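Local coordinates for hypothetical protein APC35681 (Geobacillus stearothermophilus, PDB 1RFZ), which is of unknown function but belongs to the phosphatidylglycerophosphatase A family, whose members are generally assigned that lipid phosphatase activity, at residues T117-G120 and Y121-Q125; L33-Y36 and L37-Y41; G24-V27 and E28-A31; I129-Y132 and L133-S137. All blocks are in the same frame, centred on the assembly; numbering follows the deposited sequence.

Interaction 1. Residues T117-G120 and Y121-Q125; sequences TNYG and YIDKQ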
# COMPACT_ATOMS: atom_id res chain seq x y z
N THR A 117 -4.64 10.37 5.27
CA THR A 117 -4.38 11.46 6.19
C THR A 117 -5.29 11.43 7.42
O THR A 117 -4.82 11.48 8.55
CB THR A 117 -4.49 12.80 5.46
OG1 THR A 117 -4.67 13.84 6.42
CG2 THR A 117 -5.65 12.79 4.47
N ASN A 118 -6.60 11.32 7.21
CA ASN A 118 -7.50 11.27 8.36
C ASN A 118 -7.16 10.12 9.29
O ASN A 118 -7.33 10.23 10.51
CB ASN A 118 -8.95 11.16 7.92
CG ASN A 118 -9.59 12.51 7.68
OD1 ASN A 118 -9.02 13.56 8.03
ND2 ASN A 118 -10.78 12.50 7.11
N TYR A 119 -6.68 9.02 8.73
CA TYR A 119 -6.33 7.88 9.55
C TYR A 119 -5.23 8.18 10.55
O TYR A 119 -5.42 8.03 11.76
CB TYR A 119 -5.87 6.71 8.69
CG TYR A 119 -5.27 5.65 9.56
CD1 TYR A 119 -3.89 5.41 9.56
CD2 TYR A 119 -6.07 4.94 10.46
CE1 TYR A 119 -3.33 4.49 10.45
CE2 TYR A 119 -5.52 4.03 11.34
CZ TYR A 119 -4.16 3.81 11.33
OH TYR A 119 -3.65 2.90 12.21
N GLY A 120 -4.07 8.57 10.05
CA GLY A 120 -2.96 8.89 10.92
C GLY A 120 -3.35 10.02 11.85
O GLY A 120 -2.92 10.06 13.00
N TYR A 121 -4.18 10.92 11.34
CA TYR A 121 -4.64 12.05 12.13
C TYR A 121 -5.37 11.65 13.42
O TYR A 121 -4.99 12.10 14.50
CB TYR A 121 -5.55 12.95 11.30
CG TYR A 121 -6.00 14.15 12.08
CD1 TYR A 121 -7.36 14.37 12.31
CD2 TYR A 121 -5.08 15.05 12.61
CE1 TYR A 121 -7.80 15.46 13.06
CE2 TYR A 121 -5.50 16.15 13.36
CZ TYR A 121 -6.87 16.34 13.58
OH TYR A 121 -7.31 17.41 14.33
N ILE A 122 -6.42 10.83 13.32
CA ILE A 122 -7.10 10.45 14.55
C ILE A 122 -6.33 9.38 15.30
O ILE A 122 -6.68 9.05 16.43
CB ILE A 122 -8.55 9.94 14.34
CG1 ILE A 122 -8.66 9.11 13.06
CG2 ILE A 122 -9.51 11.10 14.33
CD1 ILE A 122 -10.08 8.56 12.83
N ASP A 123 -5.28 8.83 14.70
CA ASP A 123 -4.52 7.81 15.40
C ASP A 123 -3.61 8.54 16.39
O ASP A 123 -3.18 7.97 17.39
CB ASP A 123 -3.72 6.95 14.43
CG ASP A 123 -3.15 5.70 15.09
OD1 ASP A 123 -3.88 5.07 15.89
OD2 ASP A 123 -1.98 5.36 14.81
N LYS A 124 -3.34 9.80 16.11
CA LYS A 124 -2.51 10.61 16.99
C LYS A 124 -3.38 11.35 18.01
O LYS A 124 -3.14 11.27 19.21
CB LYS A 124 -1.68 11.62 16.19
CG LYS A 124 -0.20 11.30 16.15
CD LYS A 124 0.59 12.29 16.99
CE LYS A 124 2.03 11.85 17.20
NZ LYS A 124 2.15 10.65 18.11
N GLN A 125 -4.40 12.05 17.53
CA GLN A 125 -5.31 12.81 18.40
C GLN A 125 -6.20 11.91 19.25
O GLN A 125 -6.93 12.39 20.12
CB GLN A 125 -6.21 13.75 17.57
CG GLN A 125 -5.50 14.77 16.68
CD GLN A 125 -4.90 15.93 17.45
OE1 GLN A 125 -5.03 17.09 17.05
NE2 GLN A 125 -4.22 15.62 18.55

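Interaction 2. Residues L33-Y36 and L37-Y41; sequences LVYY and LQSKY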
# COMPACT_ATOMS: atom_id res chain seq x y z
N LEU A 33 -16.59 9.07 15.72
CA LEU A 33 -15.30 9.48 15.18
C LEU A 33 -15.48 10.07 13.79
O LEU A 33 -14.74 10.96 13.39
CB LEU A 33 -14.37 8.28 15.10
CG LEU A 33 -13.97 7.64 16.43
CD1 LEU A 33 -13.11 6.40 16.17
CD2 LEU A 33 -13.21 8.66 17.26
N VAL A 34 -16.46 9.56 13.05
CA VAL A 34 -16.73 10.04 11.71
C VAL A 34 -17.29 11.47 11.73
O VAL A 34 -16.95 12.28 10.85
CB VAL A 34 -17.73 9.13 10.96
CG1 VAL A 34 -17.84 9.56 9.50
CG2 VAL A 34 -17.27 7.70 11.01
N TYR A 35 -18.12 11.79 12.71
CA TYR A 35 -18.66 13.15 12.80
C TYR A 35 -17.49 14.10 13.11
O TYR A 35 -17.41 15.20 12.59
CB TYR A 35 -19.71 13.23 13.92
CG TYR A 35 -20.69 14.39 13.79
CD1 TYR A 35 -21.77 14.33 12.91
CD2 TYR A 35 -20.54 15.56 14.56
CE1 TYR A 35 -22.68 15.39 12.79
CE2 TYR A 35 -21.44 16.63 14.45
CZ TYR A 35 -22.51 16.54 13.56
OH TYR A 35 -23.41 17.58 13.43
N TYR A 36 -16.56 13.64 13.96
CA TYR A 36 -15.39 14.41 14.34
C TYR A 36 -14.55 14.80 13.12
O TYR A 36 -14.00 15.90 13.06
CB TYR A 36 -14.55 13.60 15.34
CG TYR A 36 -13.16 14.12 15.65
CD1 TYR A 36 -12.12 14.04 14.72
CD2 TYR A 36 -12.86 14.64 16.91
CE1 TYR A 36 -10.81 14.46 15.03
CE2 TYR A 36 -11.56 15.07 17.24
CZ TYR A 36 -10.53 14.98 16.30
OH TYR A 36 -9.25 15.41 16.63
N LEU A 37 -14.45 13.89 12.15
CA LEU A 37 -13.67 14.14 10.94
C LEU A 37 -14.45 14.87 9.85
O LEU A 37 -13.93 15.78 9.21
CB LEU A 37 -13.14 12.82 10.36
CG LEU A 37 -12.21 11.97 11.23
CD1 LEU A 37 -12.01 10.60 10.58
CD2 LEU A 37 -10.89 12.68 11.43
N GLN A 38 -15.70 14.47 9.63
CA GLN A 38 -16.50 15.08 8.58
C GLN A 38 -17.42 16.23 8.99
O GLN A 38 -18.03 16.89 8.12
CB GLN A 38 -17.32 13.98 7.88
CG GLN A 38 -16.52 13.15 6.88
CD GLN A 38 -16.31 13.87 5.55
OE1 GLN A 38 -17.27 14.28 4.90
NE2 GLN A 38 -15.06 14.01 5.14
N SER A 39 -17.52 16.49 10.29
CA SER A 39 -18.37 17.56 10.78
C SER A 39 -18.00 18.89 10.11
O SER A 39 -18.79 19.46 9.36
CB SER A 39 -18.24 17.70 12.29
OG SER A 39 -19.41 18.27 12.85
N LYS A 40 -16.80 19.37 10.39
CA LYS A 40 -16.32 20.63 9.83
C LYS A 40 -16.80 20.85 8.40
O LYS A 40 -17.42 21.87 8.09
CB LYS A 40 -14.79 20.68 9.86
CG LYS A 40 -14.18 20.69 11.26
CD LYS A 40 -12.68 20.44 11.22
CE LYS A 40 -12.10 20.30 12.62
NZ LYS A 40 -10.73 19.70 12.61
N TYR A 41 -16.55 19.88 7.54
CA TYR A 41 -16.91 19.99 6.13
C TYR A 41 -18.38 19.75 5.85
O TYR A 41 -18.83 19.89 4.71
CB TYR A 41 -16.04 19.04 5.31
CG TYR A 41 -14.56 19.26 5.53
CD1 TYR A 41 -13.97 18.98 6.77
CD2 TYR A 41 -13.75 19.81 4.53
CE1 TYR A 41 -12.62 19.23 7.01
CE2 TYR A 41 -12.40 20.07 4.76
CZ TYR A 41 -11.84 19.78 6.00
OH TYR A 41 -10.51 20.03 6.24

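Interaction 3. Residues G24-V27 and E28-A31; sequences GVTV and EKIA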
# COMPACT_ATOMS: atom_id res chain seq x y z
N GLY A 24 -15.53 -3.47 23.57
CA GLY A 24 -15.92 -2.13 23.97
C GLY A 24 -16.34 -1.19 22.85
O GLY A 24 -16.89 -0.10 23.11
N VAL A 25 -16.13 -1.59 21.60
CA VAL A 25 -16.46 -0.72 20.49
C VAL A 25 -17.87 -0.87 19.91
O VAL A 25 -18.33 -1.96 19.58
CB VAL A 25 -15.41 -0.84 19.36
CG1 VAL A 25 -15.63 0.26 18.34
CG2 VAL A 25 -13.98 -0.77 19.96
N THR A 26 -18.53 0.27 19.79
CA THR A 26 -19.88 0.38 19.27
C THR A 26 -19.86 1.04 17.92
O THR A 26 -19.19 2.06 17.75
CB THR A 26 -20.72 1.28 20.18
OG1 THR A 26 -21.05 0.57 21.37
CG2 THR A 26 -21.98 1.74 19.48
N VAL A 27 -20.59 0.49 16.95
CA VAL A 27 -20.66 1.11 15.63
C VAL A 27 -20.89 2.61 15.78
O VAL A 27 -20.40 3.40 14.98
CB VAL A 27 -21.84 0.52 14.81
CG1 VAL A 27 -22.43 1.58 13.86
CG2 VAL A 27 -21.36 -0.70 14.02
N GLU A 28 -21.62 2.98 16.82
CA GLU A 28 -21.95 4.37 17.11
C GLU A 28 -20.78 5.24 17.57
O GLU A 28 -20.67 6.40 17.18
CB GLU A 28 -23.06 4.42 18.18
CG GLU A 28 -23.43 5.82 18.66
CD GLU A 28 -24.82 6.23 18.23
OE1 GLU A 28 -25.80 5.57 18.65
OE2 GLU A 28 -24.94 7.21 17.47
N LYS A 29 -19.92 4.70 18.42
CA LYS A 29 -18.78 5.47 18.90
C LYS A 29 -17.76 5.65 17.78
O LYS A 29 -16.97 6.61 17.78
CB LYS A 29 -18.17 4.80 20.14
CG LYS A 29 -19.04 4.97 21.39
CD LYS A 29 -18.43 4.35 22.64
CE LYS A 29 -18.43 2.84 22.59
NZ LYS A 29 -18.01 2.27 23.91
N ILE A 30 -17.80 4.73 16.81
CA ILE A 30 -16.94 4.79 15.63
C ILE A 30 -17.53 5.92 14.78
O ILE A 30 -16.82 6.80 14.30
CB ILE A 30 -17.00 3.50 14.83
CG1 ILE A 30 -16.57 2.32 15.70
CG2 ILE A 30 -16.07 3.61 13.62
CD1 ILE A 30 -16.38 1.04 14.89
N ALA A 31 -18.85 5.87 14.60
CA ALA A 31 -19.54 6.89 13.83
C ALA A 31 -19.32 8.21 14.54
O ALA A 31 -19.38 9.29 13.94
CB ALA A 31 -21.04 6.57 13.74

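Interaction 4. Residues I129-Y132 and L133-S137; sequences ILQY and LNDKS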
# COMPACT_ATOMS: atom_id res chain seq x y z
N ILE A 129 -13.65 6.89 21.74
CA ILE A 129 -13.27 5.56 22.22
C ILE A 129 -11.77 5.33 22.19
O ILE A 129 -11.21 4.76 23.13
CB ILE A 129 -13.90 4.44 21.39
CG1 ILE A 129 -14.59 5.04 20.16
CG2 ILE A 129 -14.84 3.63 22.25
CD1 ILE A 129 -15.06 3.99 19.16
N LEU A 130 -11.13 5.77 21.11
CA LEU A 130 -9.69 5.60 20.95
C LEU A 130 -9.01 5.90 22.28
O LEU A 130 -8.06 5.21 22.68
CB LEU A 130 -9.19 6.52 19.84
CG LEU A 130 -9.75 6.12 18.45
CD1 LEU A 130 -9.38 7.15 17.38
CD2 LEU A 130 -9.23 4.72 18.08
N GLN A 131 -9.54 6.91 22.96
CA GLN A 131 -9.04 7.31 24.26
C GLN A 131 -9.01 6.09 25.18
O GLN A 131 -8.00 5.79 25.82
CB GLN A 131 -9.95 8.38 24.86
CG GLN A 131 -9.60 8.76 26.28
CD GLN A 131 -8.28 9.50 26.36
OE1 GLN A 131 -7.77 9.78 27.46
NE2 GLN A 131 -7.71 9.83 25.20
N TYR A 132 -10.14 5.39 25.24
CA TYR A 132 -10.25 4.20 26.07
C TYR A 132 -9.38 3.04 25.60
O TYR A 132 -8.78 2.35 26.42
CB TYR A 132 -11.71 3.74 26.14
CG TYR A 132 -11.87 2.29 26.54
CD1 TYR A 132 -11.39 1.82 27.77
CD2 TYR A 132 -12.46 1.37 25.68
CE1 TYR A 132 -11.49 0.48 28.12
CE2 TYR A 132 -12.57 0.02 26.02
CZ TYR A 132 -12.08 -0.41 27.24
OH TYR A 132 -12.18 -1.74 27.57
N LEU A 133 -9.31 2.83 24.29
CA LEU A 133 -8.54 1.71 23.77
C LEU A 133 -7.04 1.90 23.90
O LEU A 133 -6.30 0.92 24.01
CB LEU A 133 -8.89 1.44 22.31
CG LEU A 133 -10.28 0.89 22.01
CD1 LEU A 133 -11.31 1.99 22.21
CD2 LEU A 133 -10.31 0.40 20.58
N ASN A 134 -6.58 3.14 23.87
CA ASN A 134 -5.15 3.34 23.98
C ASN A 134 -4.72 3.40 25.44
O ASN A 134 -3.53 3.26 25.75
CB ASN A 134 -4.72 4.61 23.25
CG ASN A 134 -3.30 4.53 22.75
OD1 ASN A 134 -3.05 4.46 21.55
ND2 ASN A 134 -2.34 4.51 23.68
N ASP A 135 -5.69 3.59 26.33
CA ASP A 135 -5.41 3.65 27.77
C ASP A 135 -4.85 2.30 28.21
O ASP A 135 -5.53 1.27 28.12
CB ASP A 135 -6.70 3.96 28.54
CG ASP A 135 -6.49 4.98 29.64
OD1 ASP A 135 -6.15 6.14 29.33
OD2 ASP A 135 -6.66 4.61 30.82
N LYS A 136 -3.61 2.30 28.70
CA LYS A 136 -2.95 1.07 29.11
C LYS A 136 -3.25 0.64 30.54
O LYS A 136 -2.84 -0.44 30.97
CB LYS A 136 -1.44 1.20 28.91
CG LYS A 136 -1.05 1.26 27.43
CD LYS A 136 0.44 1.44 27.24
CE LYS A 136 0.78 1.47 25.77
NZ LYS A 136 2.19 1.91 25.56
N SER A 137 -3.99 1.49 31.25
CA SER A 137 -4.35 1.20 32.64
C SER A 137 -5.55 0.25 32.76
O SER A 137 -5.62 -0.56 33.69
CB SER A 137 -4.65 2.51 33.38
OG SER A 137 -5.69 3.25 32.75

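Interaction 1. Residues T117-G120 and Y121-Q125
Helix 115-125 brings Tyr119 and Asp123 together one turn apart, on a helical surface buried between its neighbours. Their side chains run alongside each other and point the same way, ring and carboxylate planes only 17° apart. Asp123 CB sits over one face of the Tyr119 ring, while OD2 comes within 3.9 Å of Tyr119 OH. The phenol has a firmer polar partner, Glu101, which it meets by a hydrogen bond; the carboxylates of Glu101 and Asp147 both come close to that of Asp123, gathering acidic groups at this end of the ring. Tyr119 reaches them because its CG is anti to the backbone N (chi1 169°), which leans the ring toward the following turn, alongside Asp123. The all-helical fold packs helices 99-109 and 145-163 against this ring. In the backbone, Tyr121 N donates to Thr117 O at 2.9 Å and Ile122 N to Asn118 O at 3.0 Å. Weaker bonds follow: Asp123 N to Tyr119 O at 3.1 Å and Lys124 N to Gly120 O at 3.1 Å. Ile122 lays CG1 near Asn118 O and presents CG2 to Tyr36 and Leu37 of helix 27-38. Another flank meets the second subunit, where Lys124 of that subunit makes a hydrogen bond to Asn118 OD1 and a cation-pi contact with the Tyr121 ring.

Interaction 2. Residues L33-Y36 and L37-Y41
From Leu33-Tyr36 to Leu37-Tyr41 the backbone carries a nearly straight bond from Gln38 N to Val34 O at 2.8 Å, 166° at the hydrogen, and a more bent one from Leu37 N to Leu33 O at 3.2 Å. The next link, Ser39 N to Tyr35 O, is doubtful in detail because that oxygen is crowded in the model. Four residues apart, Tyr35 and Ser39 meet through a CH-pi contact: Ser39 CB stands over one face of the phenol ring, 4.3 Å from its centroid, with OG on the CE2 and CD2 side. Its detail is less sure, since Ser39 CB and Tyr35 O are modelled too close. Tyr35 CG lies anti to the backbone N (chi1 -158°), which turns the ring outward with its face beside Ser39. This is the C-terminal part of helix 27-38, and the Tyr35 hydroxyl adds a weak hydrogen bond to Leu45 O beyond it. A leucine in place of Tyr35 has neither the flat face nor the hydroxyl, so Ser39 CB would probably be left without its ring and Leu45 O without this weak bond. Tyr36 and Leu37 cross obliquely instead: Leu37 CD2 comes to the edge of the Tyr36 ring, in its plane, 3.8 Å from Tyr36 CD1. Gln38 folds CB against Val34 O and sends NE2 to a weak hydrogen bond with Ser157 of helix 145-163.

Interaction 3. Residues G24-V27 and E28-A31
Peptide carbonyls are the flat groups that meet partners here: Lys29 NZ comes end-on to the Gly24 carbonyl and Ile30 N to that of Thr26, with no aromatic ring taking part. They belong to the turn joining helix 13-22, closed by a Schellman motif at Gly24, to helix 27-38, whose N-cap position is Thr26. The ammonium of Lys29 donates to Gly24 O at 2.7 Å, nearly in line with the C=O bond (175°). Its chain, bent at chi3 (-70°), crosses Thr26 at about a right angle and lays CE 3.7 Å from Thr26 CB. A methionine in place of Lys29 has no ammonium to offer, so Gly24 O would probably lack this mate and the loop be less firmly tied to the helix. Thr26 makes no capping bond with its side chain; its carbonyl instead starts the helix, accepting Ile30 N at 3.2 Å and, weakly, Lys29 N at 2.8 Å. Val27 O then takes Ala31 N at 2.9 Å. Thr26 runs alongside Glu28, CG2 toward Glu28 CB. On the buried side, facing helices 129-134 and 145-163, Val25 and Ile30 cross at about a right angle, and Val25 CG1 rests 3.5 Å from Ile30 CG1.

Interaction 4. Residues I129-Y132 and L133-S137
Leu133 fills the packed side of this short helix, running alongside Ile129 in the same direction with its CD1 3.7 Å from Ile129 CB. The same methyl lies 3.7 Å from Tyr132 CD2, where the ring and the leucine cross at about a right angle. Leu133 CG is anti to the carbonyl carbon (chi1 -68°), which turns the branch back along the helix toward Ile129 and places it against Leu145 and Val149 of helix 145-163. Leu130 packs on Leu33 of helix 27-38. In the backbone, Leu133 N donates to Ile129 O at 2.9 Å and Asn134 N to Leu130 O at 2.8 Å. On the solvent side the contact thins. Gln131 is exposed, and its OE1 stays 4.4 Å from Asp135 OD1. Asp135 N reaches Gln131 O at 3.2 Å and Tyr132 O at 3.3 Å, both weak bonds, as helix 129-134 gives way to a loop. Leu133 O is taken by the side chain of Asn142, a hydrogen bond that ties the helix end to the following loop. This division is consistent with a helix fixed to the core through Ile129, Leu130 and Leu133, while its last turn rests on weak main-chain bonds from Asp135 N, together with the Asn142 side chain.

How the interactions relate
All four contacts are local, within helices or at their ends, yet three helices bring them together. Interactions 1 and 2, with centres about 12 Å apart, interlock where Ile122 CG2 meets Leu37 CD2 at 3.6 Å. Interactions 3 and 2 follow each other along helix 27-38, at its start and its end, centres about 14 Å apart. Interaction 4 touches the other three: Ile129 CD1 lies 3.4 Å from Lys29 CB of interaction 3, and Leu130 CD1 lies 3.4 Å from Ile122 O of interaction 1 and 4.0 Å from Leu33 CD1 of interaction 2. Among the four, interaction 1 alone touches another subunit.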